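Local coordinates for protein insecticidal Delta-Endotoxin Cry8Ea1 (Bacillus Thuringiensis, PDB 3EB7) that is toxic to Holotrichia parallela larvae as a three-domain insecticidal delta-endotoxin, probably by inserting its helical domain into gut-cell membranes to form pores, at residues Arg439-Tyr444 / Val453-Asp458; Thr239-Thr244 / Arg415-Thr420; Thr35-Leu40 / Asn80-Tyr85; Ser31-Leu36 / Leu147-Ile152. All blocks are in the same frame, centred on the assembly; numbering follows the deposited sequence.

Interaction 1 of 4, residues Arg439-Tyr444 / Val453-Asp458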
loop_
_atom_site.group_PDB
_atom_site.type_symbol
_atom_site.label_atom_id
_atom_site.label_comp_id
_atom_site.label_asym_id
_atom_site.label_seq_id
_atom_site.Cartn_x
_atom_site.Cartn_y
_atom_site.Cartn_z
ATOM N N ARG A 439 -4.954 13.135 5.153
ATOM C CA ARG A 439 -5.917 14.026 4.529
ATOM C C ARG A 439 -5.444 15.462 4.354
ATOM O O ARG A 439 -6.065 16.240 3.626
ATOM C CB ARG A 439 -7.174 14.045 5.399
ATOM C CG ARG A 439 -7.884 12.711 5.455
ATOM C CD ARG A 439 -9.232 12.907 6.170
ATOM N NE ARG A 439 -10.038 11.762 5.843
ATOM C CZ ARG A 439 -10.977 11.739 4.918
ATOM N NH1 ARG A 439 -11.298 12.844 4.266
ATOM N NH2 ARG A 439 -11.609 10.595 4.672
ATOM N N THR A 440 -4.343 15.803 5.007
ATOM C CA THR A 440 -3.967 17.194 5.255
ATOM C C THR A 440 -2.593 17.571 4.707
ATOM O O THR A 440 -2.206 18.764 4.768
ATOM C CB THR A 440 -3.921 17.467 6.807
ATOM O OG1 THR A 440 -3.211 16.397 7.441
ATOM C CG2 THR A 440 -5.345 17.557 7.439
ATOM N N ASN A 441 -1.833 16.582 4.212
ATOM C CA ASN A 441 -0.414 16.829 3.881
ATOM C C ASN A 441 0.331 17.626 4.986
ATOM O O ASN A 441 0.874 18.726 4.757
ATOM C CB ASN A 441 -0.278 17.528 2.525
ATOM C CG ASN A 441 -0.704 16.657 1.372
ATOM O OD1 ASN A 441 -0.489 15.440 1.389
ATOM N ND2 ASN A 441 -1.312 17.271 0.355
ATOM N N THR A 442 0.335 17.059 6.183
ATOM C CA THR A 442 0.961 17.655 7.350
ATOM C C THR A 442 2.461 17.586 7.194
ATOM O O THR A 442 2.987 16.563 6.785
ATOM C CB THR A 442 0.532 16.919 8.648
ATOM O OG1 THR A 442 -0.883 17.042 8.799
ATOM C CG2 THR A 442 1.200 17.493 9.914
ATOM N N VAL A 443 3.134 18.683 7.538
ATOM C CA VAL A 443 4.603 18.770 7.579
ATOM C C VAL A 443 5.006 18.888 9.045
ATOM O O VAL A 443 4.574 19.829 9.747
ATOM C CB VAL A 443 5.126 19.992 6.737
ATOM C CG1 VAL A 443 6.657 20.073 6.713
ATOM C CG2 VAL A 443 4.613 19.898 5.317
ATOM N N TYR A 444 5.807 17.914 9.488
ATOM C CA TYR A 444 6.330 17.834 10.855
ATOM C C TYR A 444 7.650 18.576 11.055
ATOM O O TYR A 444 8.523 18.523 10.191
ATOM C CB TYR A 444 6.487 16.366 11.302
ATOM C CG TYR A 444 5.183 15.612 11.167
ATOM C CD1 TYR A 444 4.873 14.937 9.988
ATOM C CD2 TYR A 444 4.237 15.620 12.201
ATOM C CE1 TYR A 444 3.656 14.272 9.833
ATOM C CE2 TYR A 444 3.030 14.965 12.060
ATOM C CZ TYR A 444 2.745 14.291 10.874
ATOM O OH TYR A 444 1.550 13.635 10.730
ATOM N N VAL A 453 4.044 13.168 -4.834
ATOM C CA VAL A 453 3.509 14.317 -5.591
ATOM C C VAL A 453 2.097 14.082 -6.165
ATOM O O VAL A 453 1.402 15.034 -6.566
ATOM C CB VAL A 453 4.488 14.821 -6.686
ATOM C CG1 VAL A 453 5.761 15.390 -6.046
ATOM C CG2 VAL A 453 4.807 13.668 -7.705
ATOM N N VAL A 454 1.672 12.822 -6.158
ATOM C CA VAL A 454 0.323 12.435 -6.569
ATOM C C VAL A 454 -0.733 13.000 -5.577
ATOM O O VAL A 454 -1.922 13.041 -5.883
ATOM C CB VAL A 454 0.237 10.895 -6.845
ATOM C CG1 VAL A 454 0.275 10.045 -5.543
ATOM C CG2 VAL A 454 -0.958 10.553 -7.728
ATOM N N LYS A 455 -0.280 13.515 -4.443
ATOM C CA LYS A 455 -1.148 14.187 -3.475
ATOM C C LYS A 455 -1.311 15.689 -3.738
ATOM O O LYS A 455 -1.569 16.463 -2.808
ATOM C CB LYS A 455 -0.634 13.967 -2.034
ATOM C CG LYS A 455 -0.374 12.498 -1.659
ATOM C CD LYS A 455 -0.168 12.465 -0.138
ATOM C CE LYS A 455 -1.506 12.252 0.607
ATOM N NZ LYS A 455 -1.496 12.751 2.007
ATOM N N ALA A 456 -1.105 16.110 -4.986
ATOM C CA ALA A 456 -1.364 17.505 -5.397
ATOM C C ALA A 456 -2.839 17.795 -5.534
ATOM O O ALA A 456 -3.663 16.886 -5.764
ATOM C CB ALA A 456 -0.671 17.810 -6.682
ATOM N N SER A 457 -3.189 19.077 -5.402
ATOM C CA SER A 457 -4.580 19.511 -5.467
ATOM C C SER A 457 -5.092 19.538 -6.888
ATOM O O SER A 457 -6.303 19.655 -7.103
ATOM C CB SER A 457 -4.721 20.916 -4.862
ATOM O OG SER A 457 -4.018 21.899 -5.637
ATOM N N ASP A 458 -4.189 19.463 -7.861
ATOM C CA ASP A 458 -4.543 19.580 -9.291
ATOM C C ASP A 458 -3.276 19.382 -10.182
ATOM O O ASP A 458 -2.185 19.089 -9.679
ATOM C CB ASP A 458 -5.065 21.001 -9.591
ATOM C CG ASP A 458 -3.968 22.079 -9.425
ATOM O OD1 ASP A 458 -4.301 23.279 -9.457
ATOM O OD2 ASP A 458 -2.765 21.747 -9.288
#
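The side-chain amide of Asn-441 turns both of its polar atoms toward Lys-455: the oxygen takes the ammonium group and the nitrogen reaches the backbone carbonyl. Lys-455 NZ donates to Asn-441 OD1 at 2.9 Å, tilted 32° from the carbonyl plane. The other bond, from Asn-441 ND2 to Lys-455 O, is longer at 3.3 Å and lies nearer the amide plane, with O 19° out of it. Two bonds thus fix the rotation of the amide. The lysine chain bends once on the way, at chi3 (90°), which takes Lys-455 CD and CE past Asn-441 OD1, each at 3.4 Å, so the two side chains slide by one another in opposite directions. A second flat group, the Tyr-444 ring, has Thr-442 CG2 over one face, toward the rim.

The ammonium group is not held by Asn-441 alone: it forms a salt bridge with Asp-438 and a hydrogen bond with Gln-237. Asp-438 also accepts from the backbone N of Asn-441 and of Thr-442, so it ties the lysine to the turn that presents the amide. Asn-441 ND2 gives a further bond to Arg-488 O. This buried polar cluster lies where strand 442-443 runs parallel to strand 482-491, at the margin of the C-terminal beta sandwich, with Ile-487 and Leu-489 packed against Asn-441.

Interaction 2 of 4, residues Thr239-Thr244 / Arg415-Thr420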
loop_
_atom_site.group_PDB
_atom_site.type_symbol
_atom_site.label_atom_id
_atom_site.label_comp_id
_atom_site.label_asym_id
_atom_site.label_seq_id
_atom_site.Cartn_x
_atom_site.Cartn_y
_atom_site.Cartn_z
ATOM N N THR A 239 0.081 5.473 -1.127
ATOM C CA THR A 239 -1.002 6.178 -1.814
ATOM C C THR A 239 -1.779 5.356 -2.804
ATOM O O THR A 239 -2.818 5.799 -3.278
ATOM C CB THR A 239 -0.539 7.484 -2.521
ATOM O OG1 THR A 239 0.426 7.175 -3.545
ATOM C CG2 THR A 239 -0.024 8.555 -1.487
ATOM N N ARG A 240 -1.279 4.162 -3.127
ATOM C CA ARG A 240 -2.005 3.237 -4.022
ATOM C C ARG A 240 -3.411 2.930 -3.520
ATOM O O ARG A 240 -3.651 2.838 -2.303
ATOM C CB ARG A 240 -1.226 1.928 -4.199
ATOM C CG ARG A 240 -1.479 0.844 -3.118
ATOM C CD ARG A 240 -0.881 1.139 -1.743
ATOM N NE ARG A 240 -1.219 0.120 -0.727
ATOM C CZ ARG A 240 -2.389 0.044 -0.079
ATOM N NH1 ARG A 240 -3.373 0.921 -0.343
ATOM N NH2 ARG A 240 -2.589 -0.915 0.836
ATOM N N GLU A 241 -4.329 2.764 -4.470
ATOM C CA GLU A 241 -5.678 2.264 -4.213
ATOM C C GLU A 241 -5.664 0.752 -4.379
ATOM O O GLU A 241 -5.061 0.255 -5.341
ATOM C CB GLU A 241 -6.610 2.768 -5.303
ATOM C CG GLU A 241 -7.433 3.971 -4.965
ATOM C CD GLU A 241 -8.320 4.355 -6.154
ATOM O OE1 GLU A 241 -7.864 4.168 -7.328
ATOM O OE2 GLU A 241 -9.474 4.799 -5.913
ATOM N N VAL A 242 -6.372 0.045 -3.491
ATOM C CA VAL A 242 -6.658 -1.392 -3.644
ATOM C C VAL A 242 -8.165 -1.558 -3.838
ATOM O O VAL A 242 -8.960 -0.728 -3.394
ATOM C CB VAL A 242 -6.172 -2.262 -2.431
ATOM C CG1 VAL A 242 -4.611 -2.274 -2.327
ATOM C CG2 VAL A 242 -6.798 -1.799 -1.108
ATOM N N TYR A 243 -8.556 -2.614 -4.542
ATOM C CA TYR A 243 -9.950 -2.860 -4.802
ATOM C C TYR A 243 -10.390 -4.160 -4.153
ATOM O O TYR A 243 -9.725 -5.195 -4.331
ATOM C CB TYR A 243 -10.187 -2.918 -6.296
ATOM C CG TYR A 243 -9.918 -1.614 -7.014
ATOM C CD1 TYR A 243 -8.598 -1.166 -7.266
ATOM C CD2 TYR A 243 -10.968 -0.839 -7.467
ATOM C CE1 TYR A 243 -8.360 0.056 -7.969
ATOM C CE2 TYR A 243 -10.729 0.379 -8.167
ATOM C CZ TYR A 243 -9.448 0.799 -8.411
ATOM O OH TYR A 243 -9.274 1.965 -9.098
ATOM N N THR A 244 -11.505 -4.110 -3.406
ATOM C CA THR A 244 -12.079 -5.333 -2.813
ATOM C C THR A 244 -12.789 -6.161 -3.875
ATOM O O THR A 244 -12.979 -5.689 -4.994
ATOM C CB THR A 244 -13.013 -5.045 -1.576
ATOM O OG1 THR A 244 -13.920 -3.989 -1.884
ATOM C CG2 THR A 244 -12.183 -4.654 -0.362
ATOM N N ARG A 415 -9.498 3.074 4.204
ATOM C CA ARG A 415 -10.741 3.850 4.188
ATOM C C ARG A 415 -11.336 3.700 2.796
ATOM O O ARG A 415 -10.572 3.489 1.838
ATOM C CB ARG A 415 -10.454 5.322 4.484
ATOM C CG ARG A 415 -9.654 5.985 3.390
ATOM C CD ARG A 415 -9.558 7.449 3.580
ATOM N NE ARG A 415 -8.565 7.801 4.587
ATOM C CZ ARG A 415 -7.249 7.657 4.458
ATOM N NH1 ARG A 415 -6.718 7.189 3.331
ATOM N NH2 ARG A 415 -6.458 8.015 5.457
ATOM N N LEU A 416 -12.667 3.811 2.676
ATOM C CA LEU A 416 -13.342 3.743 1.372
ATOM C C LEU A 416 -12.956 4.977 0.552
ATOM O O LEU A 416 -13.037 6.113 1.052
ATOM C CB LEU A 416 -14.873 3.656 1.502
ATOM C CG LEU A 416 -15.670 3.496 0.184
ATOM C CD1 LEU A 416 -15.297 2.154 -0.468
ATOM C CD2 LEU A 416 -17.194 3.591 0.432
ATOM N N ASN A 417 -12.566 4.745 -0.702
ATOM C CA ASN A 417 -12.127 5.803 -1.568
ATOM C C ASN A 417 -13.086 6.051 -2.734
ATOM O O ASN A 417 -13.320 7.196 -3.117
ATOM C CB ASN A 417 -10.711 5.479 -2.092
ATOM C CG ASN A 417 -10.137 6.565 -3.026
ATOM O OD1 ASN A 417 -10.490 7.739 -2.954
ATOM N ND2 ASN A 417 -9.272 6.159 -3.903
ATOM N N TYR A 418 -13.636 4.993 -3.312
ATOM C CA TYR A 418 -14.413 5.129 -4.514
ATOM C C TYR A 418 -15.293 3.890 -4.727
ATOM O O TYR A 418 -15.081 2.842 -4.097
ATOM C CB TYR A 418 -13.453 5.341 -5.705
ATOM C CG TYR A 418 -14.007 6.246 -6.789
ATOM C CD1 TYR A 418 -14.007 7.641 -6.633
ATOM C CD2 TYR A 418 -14.531 5.705 -7.969
ATOM C CE1 TYR A 418 -14.543 8.469 -7.649
ATOM C CE2 TYR A 418 -15.054 6.521 -8.987
ATOM C CZ TYR A 418 -15.060 7.882 -8.812
ATOM O OH TYR A 418 -15.585 8.668 -9.801
ATOM N N VAL A 419 -16.282 4.034 -5.615
ATOM C CA VAL A 419 -17.165 2.970 -6.073
ATOM C C VAL A 419 -17.326 3.024 -7.602
ATOM O O VAL A 419 -17.742 4.053 -8.169
ATOM C CB VAL A 419 -18.580 3.094 -5.438
ATOM C CG1 VAL A 419 -19.376 1.815 -5.645
ATOM C CG2 VAL A 419 -18.512 3.409 -3.916
ATOM N N THR A 420 -16.999 1.907 -8.267
ATOM C CA THR A 420 -17.288 1.696 -9.689
ATOM C C THR A 420 -18.379 0.632 -9.826
ATOM O O THR A 420 -18.766 0.006 -8.840
ATOM C CB THR A 420 -16.046 1.279 -10.463
ATOM O OG1 THR A 420 -15.536 0.052 -9.903
ATOM C CG2 THR A 420 -14.992 2.387 -10.342
#
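Glu-241 sends its side chain from CB straight toward strand 414-422, where it meets Asn-417. With chi2 at 180° the chain is extended beyond CG, and this stretch carries the carboxylate across the gap, since the CA atoms of Glu-241 and Asn-417 are 7.8 Å apart. CG and CD bring the carboxylate up to Asn-417. At the tip, Glu-241 OE2 lies 3.4 Å from Asn-417 CG and 4.0 Å from Tyr-418 CB. The asparagine holds CG anti to its own nitrogen (chi1 -179°) and meets the glutamate at about a right angle, the carboxylate and amide planes 64° apart. The modelled 2.4 Å between Glu-241 OE2 and Asn-417 ND2 is too short to carry a claim. The amide is, besides, probably turned over, so its N and O are not securely assigned.

What holds the carboxylate firmly comes from elsewhere: OE1 accepts from His-275 NE2, while OE2 makes a salt bridge with Arg-272 and a hydrogen bond with Ser-431 OG. Such surroundings would be expected to keep the glutamate ionised. Ser-431 also marks a classic beta bulge, as Asn-417 and Tyr-418 both face it.

The contact therefore spans a three-stranded antiparallel sheet, reaching over the middle strand 427-434 from one outer strand, 241-243, to the other, 414-422. The sheet belongs to the second domain, a beta prism in this toxin family. Tyr-418 packs on strand 316-321 of another sheet, and Arg-240 and Val-242 lie against helix 198-220 of the helical domain.

Interaction 3 of 4, residues Thr35-Leu40 / Asn80-Tyr85; sequences TLIDVL and NNYQLY
Ile-37 pushes its CD1 methyl over the backbone and CB of Tyr-82, joining helix 26-40 to helix 65-93 in the alpha-helical bundle of the N-terminal domain. Ile-37 CD1 lies 3.3 Å from Tyr-82 O and 3.8 Å from Tyr-82 CB, so much of the contact is made with the main chain of the longer helix and the root of the tyrosine rather than with the ring. Beyond CB the ring runs past Ile-37 CD1, which approaches it obliquely, 4.1 Å from Tyr-82 CD2. This is close packing: the CA atoms of Ile-37 and Tyr-82 are 7.3 Å apart.

The two branches of the isoleucine divide the work. CG1 sits beside the backbone nitrogen (chi1 -66°), and with chi2 at 179° the chain runs on extended, delivering CD1 to Tyr-82. CG2, set anti to that nitrogen, is left to face the next residue of the opposing helix, Gln-83.

Deeper in, the packing is largely apolar. The Tyr-82 side chain touches Leu-142 of helix 133-153 and Leu-112 of helix 99-119, and its ring meets Trp-41 with the two planes at about 25°. Leu-36 and Leu-40 carry helix 26-40 onto helix 133-153 in the same way. At the solvent side the contact ends in a polar residue, Gln-83, whose bend at chi2 lets the chain reach across toward helix 26-40, with Gln-83 OE1 3.7 Å from Ile-37 CG2.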
loop_
_atom_site.group_PDB
_atom_site.type_symbol
_atom_site.label_atom_id
_atom_site.label_comp_id
_atom_site.label_asym_id
_atom_site.label_seq_id
_atom_site.Cartn_x
_atom_site.Cartn_y
_atom_site.Cartn_z
ATOM N N THR A 35 7.276 -7.435 19.187
ATOM C CA THR A 35 6.062 -7.512 18.388
ATOM C C THR A 35 6.262 -8.387 17.153
ATOM O O THR A 35 5.462 -9.279 16.931
ATOM C CB THR A 35 5.544 -6.095 18.039
ATOM O OG1 THR A 35 5.190 -5.438 19.253
ATOM C CG2 THR A 35 4.344 -6.133 17.151
ATOM N N LEU A 36 7.328 -8.160 16.384
ATOM C CA LEU A 36 7.592 -8.938 15.155
ATOM C C LEU A 36 7.708 -10.431 15.412
ATOM O O LEU A 36 7.097 -11.235 14.705
ATOM C CB LEU A 36 8.866 -8.468 14.478
ATOM C CG LEU A 36 8.907 -7.398 13.364
ATOM C CD1 LEU A 36 7.667 -6.453 13.276
ATOM C CD2 LEU A 36 10.215 -6.607 13.529
ATOM N N ILE A 37 8.493 -10.791 16.430
ATOM C CA ILE A 37 8.646 -12.185 16.864
ATOM C C ILE A 37 7.332 -12.829 17.336
ATOM O O ILE A 37 7.075 -13.975 17.008
ATOM C CB ILE A 37 9.742 -12.314 17.912
ATOM C CG1 ILE A 37 11.095 -11.962 17.254
ATOM C CG2 ILE A 37 9.755 -13.724 18.536
ATOM C CD1 ILE A 37 12.326 -12.022 18.187
ATOM N N ASP A 38 6.492 -12.091 18.061
ATOM C CA ASP A 38 5.174 -12.588 18.447
ATOM C C ASP A 38 4.273 -12.903 17.276
ATOM O O ASP A 38 3.513 -13.871 17.342
ATOM C CB ASP A 38 4.429 -11.593 19.330
ATOM C CG ASP A 38 4.729 -11.774 20.793
ATOM O OD1 ASP A 38 3.932 -11.221 21.597
ATOM O OD2 ASP A 38 5.742 -12.445 21.151
ATOM N N VAL A 39 4.328 -12.067 16.237
ATOM C CA VAL A 39 3.455 -12.209 15.087
ATOM C C VAL A 39 3.977 -13.360 14.210
ATOM O O VAL A 39 3.209 -14.257 13.823
ATOM C CB VAL A 39 3.325 -10.868 14.312
ATOM C CG1 VAL A 39 2.427 -11.001 13.045
ATOM C CG2 VAL A 39 2.772 -9.794 15.222
ATOM N N LEU A 40 5.284 -13.374 13.950
ATOM C CA LEU A 40 5.872 -14.333 13.023
ATOM C C LEU A 40 6.156 -15.711 13.621
ATOM O O LEU A 40 6.183 -16.713 12.921
ATOM C CB LEU A 40 7.106 -13.721 12.334
ATOM C CG LEU A 40 6.800 -12.577 11.338
ATOM C CD1 LEU A 40 8.063 -11.866 10.880
ATOM C CD2 LEU A 40 6.008 -13.087 10.137
ATOM N N ASN A 80 13.810 -19.585 16.368
ATOM C CA ASN A 80 14.505 -19.933 17.602
ATOM C C ASN A 80 15.707 -19.027 17.814
ATOM O O ASN A 80 15.959 -18.577 18.922
ATOM C CB ASN A 80 14.941 -21.417 17.607
ATOM C CG ASN A 80 13.748 -22.385 17.569
ATOM O OD1 ASN A 80 12.695 -22.150 18.194
ATOM N ND2 ASN A 80 13.908 -23.477 16.825
ATOM N N ASN A 81 16.450 -18.772 16.737
ATOM C CA ASN A 81 17.605 -17.881 16.781
ATOM C C ASN A 81 17.257 -16.405 16.983
ATOM O O ASN A 81 18.056 -15.655 17.538
ATOM C CB ASN A 81 18.466 -18.086 15.535
ATOM C CG ASN A 81 19.326 -19.332 15.630
ATOM O OD1 ASN A 81 20.249 -19.398 16.441
ATOM N ND2 ASN A 81 19.021 -20.324 14.823
ATOM N N TYR A 82 16.072 -16.005 16.527
ATOM C CA TYR A 82 15.534 -14.682 16.808
ATOM C C TYR A 82 15.160 -14.449 18.274
ATOM O O TYR A 82 15.323 -13.335 18.754
ATOM C CB TYR A 82 14.338 -14.387 15.916
ATOM C CG TYR A 82 14.678 -13.468 14.763
ATOM C CD1 TYR A 82 14.816 -13.968 13.455
ATOM C CD2 TYR A 82 14.864 -12.083 14.983
ATOM C CE1 TYR A 82 15.135 -13.110 12.395
ATOM C CE2 TYR A 82 15.165 -11.229 13.955
ATOM C CZ TYR A 82 15.302 -11.745 12.663
ATOM O OH TYR A 82 15.607 -10.884 11.653
ATOM N N GLN A 83 14.651 -15.476 18.971
ATOM C CA GLN A 83 14.368 -15.370 20.425
ATOM C C GLN A 83 15.645 -15.076 21.210
ATOM O O GLN A 83 15.660 -14.207 22.069
ATOM C CB GLN A 83 13.713 -16.634 20.985
ATOM C CG GLN A 83 12.686 -17.228 20.049
ATOM C CD GLN A 83 11.317 -17.334 20.672
ATOM O OE1 GLN A 83 10.657 -16.311 20.953
ATOM N NE2 GLN A 83 10.859 -18.578 20.881
ATOM N N LEU A 84 16.705 -15.795 20.870
ATOM C CA LEU A 84 18.009 -15.649 21.482
ATOM C C LEU A 84 18.640 -14.277 21.197
ATOM O O LEU A 84 19.293 -13.704 22.063
ATOM C CB LEU A 84 18.935 -16.774 21.016
ATOM C CG LEU A 84 18.437 -18.206 21.203
ATOM C CD1 LEU A 84 19.341 -19.163 20.467
ATOM C CD2 LEU A 84 18.349 -18.592 22.683
ATOM N N TYR A 85 18.458 -13.773 19.980
ATOM C CA TYR A 85 18.890 -12.421 19.635
ATOM C C TYR A 85 18.075 -11.384 20.411
ATOM O O TYR A 85 18.636 -10.438 20.950
ATOM C CB TYR A 85 18.771 -12.186 18.139
ATOM C CG TYR A 85 19.117 -10.794 17.689
ATOM C CD1 TYR A 85 20.376 -10.226 17.976
ATOM C CD2 TYR A 85 18.207 -10.044 16.930
ATOM C CE1 TYR A 85 20.690 -8.942 17.540
ATOM C CE2 TYR A 85 18.518 -8.741 16.494
ATOM C CZ TYR A 85 19.757 -8.212 16.788
ATOM O OH TYR A 85 20.067 -6.943 16.350
#

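Interaction 4 of 4, residues Ser31-Leu36 / Leu147-Ile152; sequences SLYSTL and LKDASI
Tyr-33 and Asp-149 reach toward each other from opposite directions and bridge helix 26-40 and helix 133-153 inside the N-terminal helical bundle. The helices are well separated here, the CA atoms of the two residues lying 11.1 Å apart, and a long side chain is needed to span the space. Tyr-33 supplies most of the length. Its chi1 points the ring at helix 133-153 and brings the hydroxyl to the carboxylate. Asp-149 adds a short arm: CG lies beside its own nitrogen and anti to its carbonyl carbon (chi1 -54°), which presents OD2 to the tyrosine.

Tyr-33 OH donates to Asp-149 OD2 at 2.6 Å, a short bond that meets the oxygen on its syn side, 22° out of the carboxylate plane. The carboxylate stands at the edge of the ring, near the ring plane, with the two planes 73° apart; Asp-149 OD2 is also 3.2 Å from Tyr-33 CE1.

The ring is steadied by Tyr-82, Leu-86 and Leu-89 of helix 65-93. That helix contributes a second hydroxyl, Tyr-85 OH, to the same carboxylate oxygen, so a buried charge is gripped by two tyrosines and would probably be stabilised as the anion. The two hydroxyls make the acid an interior polar junction among three helices; in this toxin family helix 133-153 is the central one of the bundle. The other carboxylate oxygen, Asp-149 OD1, stays 3.9 Å from Tyr-33 OH.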
loop_
_atom_site.group_PDB
_atom_site.type_symbol
_atom_site.label_atom_id
_atom_site.label_comp_id
_atom_site.label_asym_id
_atom_site.label_seq_id
_atom_site.Cartn_x
_atom_site.Cartn_y
_atom_site.Cartn_z
ATOM N N SER A 31 11.276 -3.294 21.544
ATOM C CA SER A 31 9.839 -3.358 21.522
ATOM C C SER A 31 9.258 -3.835 20.164
ATOM O O SER A 31 8.285 -4.601 20.117
ATOM C CB SER A 31 9.312 -1.957 21.895
ATOM O OG SER A 31 7.963 -1.770 21.466
ATOM N N LEU A 32 9.847 -3.345 19.075
ATOM C CA LEU A 32 9.504 -3.722 17.715
ATOM C C LEU A 32 9.778 -5.208 17.444
ATOM O O LEU A 32 8.906 -5.907 16.957
ATOM C CB LEU A 32 10.302 -2.840 16.736
ATOM C CG LEU A 32 10.296 -3.162 15.240
ATOM C CD1 LEU A 32 8.848 -3.227 14.678
ATOM C CD2 LEU A 32 11.117 -2.103 14.506
ATOM N N TYR A 33 10.988 -5.671 17.734
ATOM C CA TYR A 33 11.370 -7.093 17.624
ATOM C C TYR A 33 10.480 -7.999 18.455
ATOM O O TYR A 33 10.120 -9.104 18.032
ATOM C CB TYR A 33 12.831 -7.321 18.045
ATOM C CG TYR A 33 13.807 -7.125 16.923
ATOM C CD1 TYR A 33 14.770 -6.110 16.956
ATOM C CD2 TYR A 33 13.747 -7.931 15.805
ATOM C CE1 TYR A 33 15.660 -5.912 15.898
ATOM C CE2 TYR A 33 14.626 -7.751 14.746
ATOM C CZ TYR A 33 15.575 -6.738 14.796
ATOM O OH TYR A 33 16.421 -6.620 13.720
ATOM N N SER A 34 10.138 -7.529 19.649
ATOM C CA SER A 34 9.186 -8.240 20.488
ATOM C C SER A 34 7.818 -8.490 19.782
ATOM O O SER A 34 7.288 -9.610 19.772
ATOM C CB SER A 34 8.984 -7.477 21.785
ATOM O OG SER A 34 8.150 -8.273 22.587
ATOM N N THR A 35 7.276 -7.435 19.187
ATOM C CA THR A 35 6.062 -7.512 18.388
ATOM C C THR A 35 6.262 -8.387 17.153
ATOM O O THR A 35 5.462 -9.279 16.931
ATOM C CB THR A 35 5.544 -6.095 18.039
ATOM O OG1 THR A 35 5.190 -5.438 19.253
ATOM C CG2 THR A 35 4.344 -6.133 17.151
ATOM N N LEU A 36 7.328 -8.160 16.384
ATOM C CA LEU A 36 7.592 -8.938 15.155
ATOM C C LEU A 36 7.708 -10.431 15.412
ATOM O O LEU A 36 7.097 -11.235 14.705
ATOM C CB LEU A 36 8.866 -8.468 14.478
ATOM C CG LEU A 36 8.907 -7.398 13.364
ATOM C CD1 LEU A 36 7.667 -6.453 13.276
ATOM C CD2 LEU A 36 10.215 -6.607 13.529
ATOM N N LEU A 147 20.240 -5.903 9.360
ATOM C CA LEU A 147 21.347 -5.103 8.849
ATOM C C LEU A 147 21.300 -3.651 9.315
ATOM O O LEU A 147 22.337 -3.020 9.478
ATOM C CB LEU A 147 21.429 -5.219 7.326
ATOM C CG LEU A 147 22.361 -6.304 6.716
ATOM C CD1 LEU A 147 22.984 -7.345 7.675
ATOM C CD2 LEU A 147 21.635 -6.998 5.620
ATOM N N LYS A 148 20.117 -3.122 9.575
ATOM C CA LYS A 148 20.012 -1.765 10.125
ATOM C C LYS A 148 20.472 -1.648 11.599
ATOM O O LYS A 148 20.977 -0.606 12.015
ATOM C CB LYS A 148 18.610 -1.262 9.926
ATOM C CG LYS A 148 18.170 -0.106 10.746
ATOM C CD LYS A 148 16.641 -0.073 10.627
ATOM C CE LYS A 148 15.995 0.557 11.834
ATOM N NZ LYS A 148 16.325 2.031 11.877
ATOM N N ASP A 149 20.312 -2.706 12.374
ATOM C CA ASP A 149 20.865 -2.744 13.729
ATOM C C ASP A 149 22.392 -2.637 13.744
ATOM O O ASP A 149 22.971 -1.936 14.605
ATOM C CB ASP A 149 20.437 -4.032 14.429
ATOM C CG ASP A 149 18.946 -4.217 14.419
ATOM O OD1 ASP A 149 18.216 -3.219 14.232
ATOM O OD2 ASP A 149 18.507 -5.368 14.589
ATOM N N ALA A 150 23.029 -3.320 12.793
ATOM C CA ALA A 150 24.465 -3.145 12.534
ATOM C C ALA A 150 24.831 -1.682 12.352
ATOM O O ALA A 150 25.868 -1.262 12.834
ATOM C CB ALA A 150 24.903 -3.940 11.319
ATOM N N SER A 151 23.980 -0.907 11.680
ATOM C CA SER A 151 24.198 0.532 11.507
ATOM C C SER A 151 24.030 1.374 12.759
ATOM O O SER A 151 24.719 2.364 12.949
ATOM C CB SER A 151 23.266 1.085 10.433
ATOM O OG SER A 151 23.856 0.876 9.185
ATOM N N ILE A 152 23.074 1.016 13.589
ATOM C CA ILE A 152 22.803 1.770 14.812
ATOM C C ILE A 152 23.663 1.327 16.004
ATOM O O ILE A 152 24.016 2.155 16.838
ATOM C CB ILE A 152 21.308 1.689 15.178
ATOM C CG1 ILE A 152 20.474 2.184 13.991
ATOM C CG2 ILE A 152 20.984 2.561 16.385
ATOM C CD1 ILE A 152 19.093 1.590 13.962
#

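From the N terminus, helix 26-40 opens two contacts: interaction 3 closes when the chain returns along helix 65-93, and interaction 4 closes later, on helix 133-153. They share Thr-35 and Leu-36 and touch directly through their tyrosines, so three helices of the N-terminal bundle are tied together. Interaction 2 follows in series, closing a long loop rich in strands across a sheet of the middle domain. Interaction 1 then closes a short loop in the C-terminal region. Interactions 1 and 2 meet where Val-454 and Lys-455 pack on Thr-239; both stay about 17 Å or more, nearest atoms, from the helical pair.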